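Local coordinates for adhesion and penetration protein autotransporter (Haemophilus influenzae, PDB 3SYJ) that mediates bacterial adherence, aggregation and biofilm formation through its secreted passenger domain, and is probably also a serine protease, at residues Ser753-Asp758 and Ala772-Lys777; Val766-Ser771 and Thr791-Glu796. All coordinates share one frame; numbering follows the deposited sequence.

Contact 1. Residues Ser753-Asp758 and Ala772-Lys777; sequences STATVD and AQFSLK
Ala755 and Val757 of strand 754-758 meet Phe774 and Leu776 of strand 773-777 on the inward face of a parallel pair, a worked example of in-register stacking between coils of a beta-helix. CB of Ala755 lies in the plane of the Phe774 ring, 3.9 Å from its CD1 edge, and CG2 of Val757 reaches the same edge further round, 4.0 Å from CE1. Leu776 points the same way as Val757 and lies alongside it, its CD1 3.8 Å from CB of Val757.

Five backbone hydrogen bonds run beneath these contacts, from Gln773 N to Ser753 O at one end to Lys777 N to Val757 O (2.9 Å) at the other. The axes lie 9° apart and the residues pair one to one, Thr754 with Gln773 through Asp758 with Lys777. On the outer face OG1 of Thr756 sits 3.6 Å from CB of Ser775. The extended chain of Lys777 crosses Thr756 so that CE packs on CG2 (3.9 Å), which leaves NZ 5.4 Å from OD2 of Asp758. One water accepts from NZ and also bonds OG1 of Thr756; a second bridges the gap to the carboxylate, donating to OD2 of Asp758 and taking a weak bond from NZ.

Strand 754-758 is in turn hydrogen-bonded to strand 734-738, Leu776 touches Leu795 of strand 792-796, and across the interior Phe774 packs on Val766 and Leu768 of strand 766-768.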
loop_
_atom_site.group_PDB
_atom_site.type_symbol
_atom_site.label_atom_id
_atom_site.label_comp_id
_atom_site.label_asym_id
_atom_site.label_seq_id
_atom_site.Cartn_x
_atom_site.Cartn_y
_atom_site.Cartn_z
ATOM N N SER A 753 23.559 1.823 -4.021
ATOM C CA SER A 753 23.029 3.147 -4.309
ATOM C C SER A 753 23.068 4.055 -3.081
ATOM O O SER A 753 23.267 3.595 -1.957
ATOM C CB SER A 753 21.606 3.048 -4.856
ATOM O OG SER A 753 20.746 2.440 -3.911
ATOM N N THR A 754 22.872 5.349 -3.312
ATOM C CA THR A 754 22.903 6.344 -2.253
ATOM C C THR A 754 21.796 7.371 -2.445
ATOM O O THR A 754 21.493 7.762 -3.572
ATOM C CB THR A 754 24.233 7.103 -2.254
ATOM O OG1 THR A 754 25.308 6.187 -2.013
ATOM C CG2 THR A 754 24.232 8.179 -1.180
ATOM N N ALA A 755 21.196 7.811 -1.345
ATOM C CA ALA A 755 20.213 8.887 -1.401
ATOM C C ALA A 755 20.497 9.920 -0.323
ATOM O O ALA A 755 20.990 9.584 0.748
ATOM C CB ALA A 755 18.805 8.339 -1.262
ATOM N N THR A 756 20.187 11.180 -0.612
ATOM C CA THR A 756 20.439 12.259 0.330
ATOM C C THR A 756 19.327 13.288 0.294
ATOM O O THR A 756 18.904 13.718 -0.775
ATOM C CB THR A 756 21.750 12.984 0.007
ATOM O OG1 THR A 756 22.844 12.070 0.128
ATOM C CG2 THR A 756 21.959 14.156 0.954
ATOM N N VAL A 757 18.850 13.684 1.465
ATOM C CA VAL A 757 17.913 14.790 1.559
ATOM C C VAL A 757 18.615 15.905 2.305
ATOM O O VAL A 757 18.749 15.854 3.530
ATOM C CB VAL A 757 16.616 14.393 2.301
ATOM C CG1 VAL A 757 15.750 15.618 2.557
ATOM C CG2 VAL A 757 15.846 13.346 1.511
ATOM N N ASP A 758 19.090 16.897 1.560
ATOM C CA ASP A 758 19.815 18.019 2.146
ATOM C C ASP A 758 18.945 19.272 2.175
ATOM O O ASP A 758 18.669 19.874 1.139
ATOM C CB ASP A 758 21.115 18.280 1.376
ATOM C CG ASP A 758 21.990 19.336 2.038
ATOM O OD1 ASP A 758 21.444 20.196 2.759
ATOM O OD2 ASP A 758 23.223 19.306 1.833
ATOM N N ALA A 772 23.137 -0.237 0.493
ATOM C CA ALA A 772 22.629 1.102 0.203
ATOM C C ALA A 772 22.829 2.058 1.376
ATOM O O ALA A 772 22.934 1.633 2.525
ATOM C CB ALA A 772 21.160 1.033 -0.186
ATOM N N GLN A 773 22.888 3.353 1.079
ATOM C CA GLN A 773 23.032 4.363 2.120
ATOM C C GLN A 773 22.037 5.505 1.949
ATOM O O GLN A 773 21.797 5.976 0.835
ATOM C CB GLN A 773 24.455 4.923 2.144
ATOM C CG GLN A 773 25.496 3.919 2.598
ATOM C CD GLN A 773 26.766 4.583 3.110
ATOM O OE1 GLN A 773 27.839 3.974 3.112
ATOM N NE2 GLN A 773 26.652 5.834 3.548
ATOM N N PHE A 774 21.462 5.944 3.063
ATOM C CA PHE A 774 20.568 7.092 3.063
ATOM C C PHE A 774 21.081 8.163 4.006
ATOM O O PHE A 774 21.348 7.900 5.179
ATOM C CB PHE A 774 19.146 6.696 3.461
ATOM C CG PHE A 774 18.201 7.867 3.579
ATOM C CD1 PHE A 774 17.799 8.568 2.450
ATOM C CD2 PHE A 774 17.713 8.265 4.817
ATOM C CE1 PHE A 774 16.927 9.641 2.555
ATOM C CE2 PHE A 774 16.842 9.335 4.928
ATOM C CZ PHE A 774 16.450 10.024 3.794
ATOM N N SER A 775 21.203 9.377 3.484
ATOM C CA SER A 775 21.747 10.483 4.242
ATOM C C SER A 775 20.725 11.620 4.380
ATOM O O SER A 775 20.127 12.069 3.401
ATOM C CB SER A 775 23.038 10.972 3.588
ATOM O OG SER A 775 23.783 11.789 4.471
ATOM N N LEU A 776 20.528 12.069 5.614
ATOM C CA LEU A 776 19.585 13.131 5.916
ATOM C C LEU A 776 20.351 14.275 6.548
ATOM O O LEU A 776 20.817 14.160 7.680
ATOM C CB LEU A 776 18.534 12.616 6.891
ATOM C CG LEU A 776 17.410 13.558 7.299
ATOM C CD1 LEU A 776 16.608 13.983 6.081
ATOM C CD2 LEU A 776 16.523 12.860 8.308
ATOM N N LYS A 777 20.500 15.374 5.816
ATOM C CA LYS A 777 21.293 16.499 6.297
ATOM C C LYS A 777 20.452 17.755 6.395
ATOM O O LYS A 777 19.660 18.043 5.505
ATOM C CB LYS A 777 22.473 16.769 5.360
ATOM C CG LYS A 777 23.181 15.528 4.868
ATOM C CD LYS A 777 24.354 15.881 3.965
ATOM C CE LYS A 777 24.997 14.621 3.392
ATOM N NZ LYS A 777 26.272 14.906 2.674
HETATM O O HOH W 1 25.354 12.879 0.511
HETATM O O HOH W 2 24.610 17.201 0.818
#

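Contact 2. Residues Val766-Ser771 and Thr791-Glu796; sequences VHLTDS and TTVTLE
Thr791 meets Leu768 and the turn that follows it, with the methyl group doing most of the touching. Its CG2 lies 3.5 Å from CB of Leu768 and only 3.1 Å from the carbonyl O of Thr769, a tight fit of methyl against backbone. The torsion explains the division of labour: chi1 of 61° sets OG1 between the backbone N and the carbonyl carbon, where it bonds Asp788 O, and leaves CG2 beside the backbone N, directed at the turn. The N of Thr791 comes within 3.2 Å of Asp770 O, but at too poor an angle for a hydrogen bond.

Thr792 contributes backbone rather than side chain: its carbonyl O lies 3.9 Å from CD2 of Leu768, while its CB is directed away from this contact and its side chain packs beside Gln773 and Asn810. These contacts belong to a right-handed parallel beta-helix, the fold of the autotransporter passenger stalk, in which successive coils wind round an apolar interior; here the end of strand 766-768 and its turn meet the start of the strand that follows its next-coil neighbour, 785-787.

Val793 then turns a methyl inward. Its CG2 meets CD1 of Leu768 at 4.0 Å, the two side chains crossing at about a right angle. Leu768 thus divides its branches, CD1 to Val793 and CD2 to the carbonyl O of Thr792 and CB of Thr791; with CG anti to its own carbonyl carbon (chi1 -42°), both methyls are brought to this strand. Further along, strand 792-796 lies between 773-777 and 810-813.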
loop_
_atom_site.group_PDB
_atom_site.type_symbol
_atom_site.label_atom_id
_atom_site.label_comp_id
_atom_site.label_asym_id
_atom_site.label_seq_id
_atom_site.Cartn_x
_atom_site.Cartn_y
_atom_site.Cartn_z
ATOM N N VAL A 766 11.486 5.652 3.288
ATOM C CA VAL A 766 12.753 5.176 2.760
ATOM C C VAL A 766 12.973 3.712 3.130
ATOM O O VAL A 766 12.709 3.292 4.257
ATOM C CB VAL A 766 13.931 6.014 3.284
ATOM C CG1 VAL A 766 15.242 5.508 2.702
ATOM C CG2 VAL A 766 13.723 7.489 2.952
ATOM N N HIS A 767 13.462 2.939 2.172
ATOM C CA HIS A 767 13.658 1.515 2.367
ATOM C C HIS A 767 14.981 1.116 1.711
ATOM O O HIS A 767 15.135 1.221 0.492
ATOM C CB HIS A 767 12.460 0.763 1.773
ATOM C CG HIS A 767 12.582 -0.729 1.816
ATOM N ND1 HIS A 767 13.388 -1.390 2.717
ATOM C CD2 HIS A 767 11.968 -1.691 1.083
ATOM C CE1 HIS A 767 13.283 -2.695 2.526
ATOM N NE2 HIS A 767 12.428 -2.903 1.541
ATOM N N LEU A 768 15.948 0.698 2.528
ATOM C CA LEU A 768 17.260 0.290 2.030
ATOM C C LEU A 768 17.479 -1.199 2.223
ATOM O O LEU A 768 16.951 -1.793 3.162
ATOM C CB LEU A 768 18.387 1.017 2.764
ATOM C CG LEU A 768 18.303 2.497 3.101
ATOM C CD1 LEU A 768 17.423 2.715 4.321
ATOM C CD2 LEU A 768 19.708 3.027 3.338
ATOM N N THR A 769 18.274 -1.792 1.336
ATOM C CA THR A 769 18.737 -3.164 1.495
ATOM C C THR A 769 20.169 -3.234 0.995
ATOM O O THR A 769 20.709 -2.237 0.517
ATOM C CB THR A 769 17.893 -4.160 0.694
ATOM O OG1 THR A 769 18.111 -3.948 -0.704
ATOM C CG2 THR A 769 16.413 -3.991 1.005
ATOM N N ASP A 770 20.783 -4.405 1.116
ATOM C CA ASP A 770 22.137 -4.612 0.616
ATOM C C ASP A 770 23.122 -3.628 1.248
ATOM O O ASP A 770 23.244 -3.573 2.469
ATOM C CB ASP A 770 22.155 -4.519 -0.913
ATOM C CG ASP A 770 21.001 -5.282 -1.554
ATOM O OD1 ASP A 770 20.586 -6.318 -0.992
ATOM O OD2 ASP A 770 20.501 -4.851 -2.615
ATOM N N SER A 771 23.823 -2.851 0.428
ATOM C CA SER A 771 24.825 -1.920 0.949
ATOM C C SER A 771 24.423 -0.462 0.750
ATOM O O SER A 771 25.263 0.438 0.829
ATOM C CB SER A 771 26.181 -2.175 0.290
ATOM O OG SER A 771 26.492 -3.557 0.316
ATOM N N THR A 791 23.045 -2.078 5.282
ATOM C CA THR A 791 22.671 -0.688 5.013
ATOM C C THR A 791 23.047 0.302 6.113
ATOM O O THR A 791 23.063 -0.035 7.298
ATOM C CB THR A 791 21.161 -0.564 4.737
ATOM O OG1 THR A 791 20.423 -1.000 5.885
ATOM C CG2 THR A 791 20.776 -1.417 3.551
ATOM N N THR A 792 23.344 1.533 5.703
ATOM C CA THR A 792 23.704 2.591 6.637
ATOM C C THR A 792 22.821 3.823 6.474
ATOM O O THR A 792 22.687 4.364 5.381
ATOM C CB THR A 792 25.159 3.029 6.456
ATOM O OG1 THR A 792 26.022 1.895 6.583
ATOM C CG2 THR A 792 25.527 4.060 7.504
ATOM N N VAL A 793 22.218 4.258 7.574
ATOM C CA VAL A 793 21.473 5.505 7.594
ATOM C C VAL A 793 22.317 6.518 8.345
ATOM O O VAL A 793 22.922 6.187 9.364
ATOM C CB VAL A 793 20.109 5.346 8.294
ATOM C CG1 VAL A 793 19.433 6.696 8.451
ATOM C CG2 VAL A 793 19.220 4.397 7.520
ATOM N N THR A 794 22.365 7.746 7.840
ATOM C CA THR A 794 23.172 8.793 8.451
ATOM C C THR A 794 22.401 10.105 8.583
ATOM O O THR A 794 21.753 10.549 7.638
ATOM C CB THR A 794 24.447 9.043 7.634
ATOM O OG1 THR A 794 25.131 7.800 7.432
ATOM C CG2 THR A 794 25.364 10.018 8.354
ATOM N N LEU A 795 22.473 10.718 9.760
ATOM C CA LEU A 795 21.866 12.022 9.981
ATOM C C LEU A 795 22.930 13.061 10.320
ATOM O O LEU A 795 23.835 12.799 11.113
ATOM C CB LEU A 795 20.828 11.955 11.106
ATOM C CG LEU A 795 19.418 11.461 10.764
ATOM C CD1 LEU A 795 19.427 10.002 10.363
ATOM C CD2 LEU A 795 18.470 11.684 11.931
ATOM N N GLU A 796 22.827 14.240 9.714
ATOM C CA GLU A 796 23.704 15.350 10.077
ATOM C C GLU A 796 22.923 16.651 10.180
ATOM O O GLU A 796 22.301 17.088 9.212
ATOM C CB GLU A 796 24.844 15.518 9.073
ATOM C CG GLU A 796 25.869 16.552 9.519
ATOM C CD GLU A 796 26.788 17.011 8.400
ATOM O OE1 GLU A 796 26.756 16.408 7.303
ATOM O OE2 GLU A 796 27.541 17.984 8.623
#

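The two contacts lie with their centres 7 Å apart in the beta-helix stalk of the passenger domain, and their segments alternate along the chain: 753-758, 766-771, 772-777, 791-796. Contact 1 joins equivalent strands of successive coils, whereas contact 2 joins different sides of the coil, from strand 766-768 and its turn to strand 792-796. Segment 772-777 follows directly on Ser771, and its strand 773-777 pairs with 792-796 through probable hydrogen bonds from Leu776 N to Thr794 O (2.8 Å) and Thr794 N to Phe774 O (2.9 Å). Stacking between coils and packing near a corner thus occur side by side in this elongated adhesin, away from the putative protease active site.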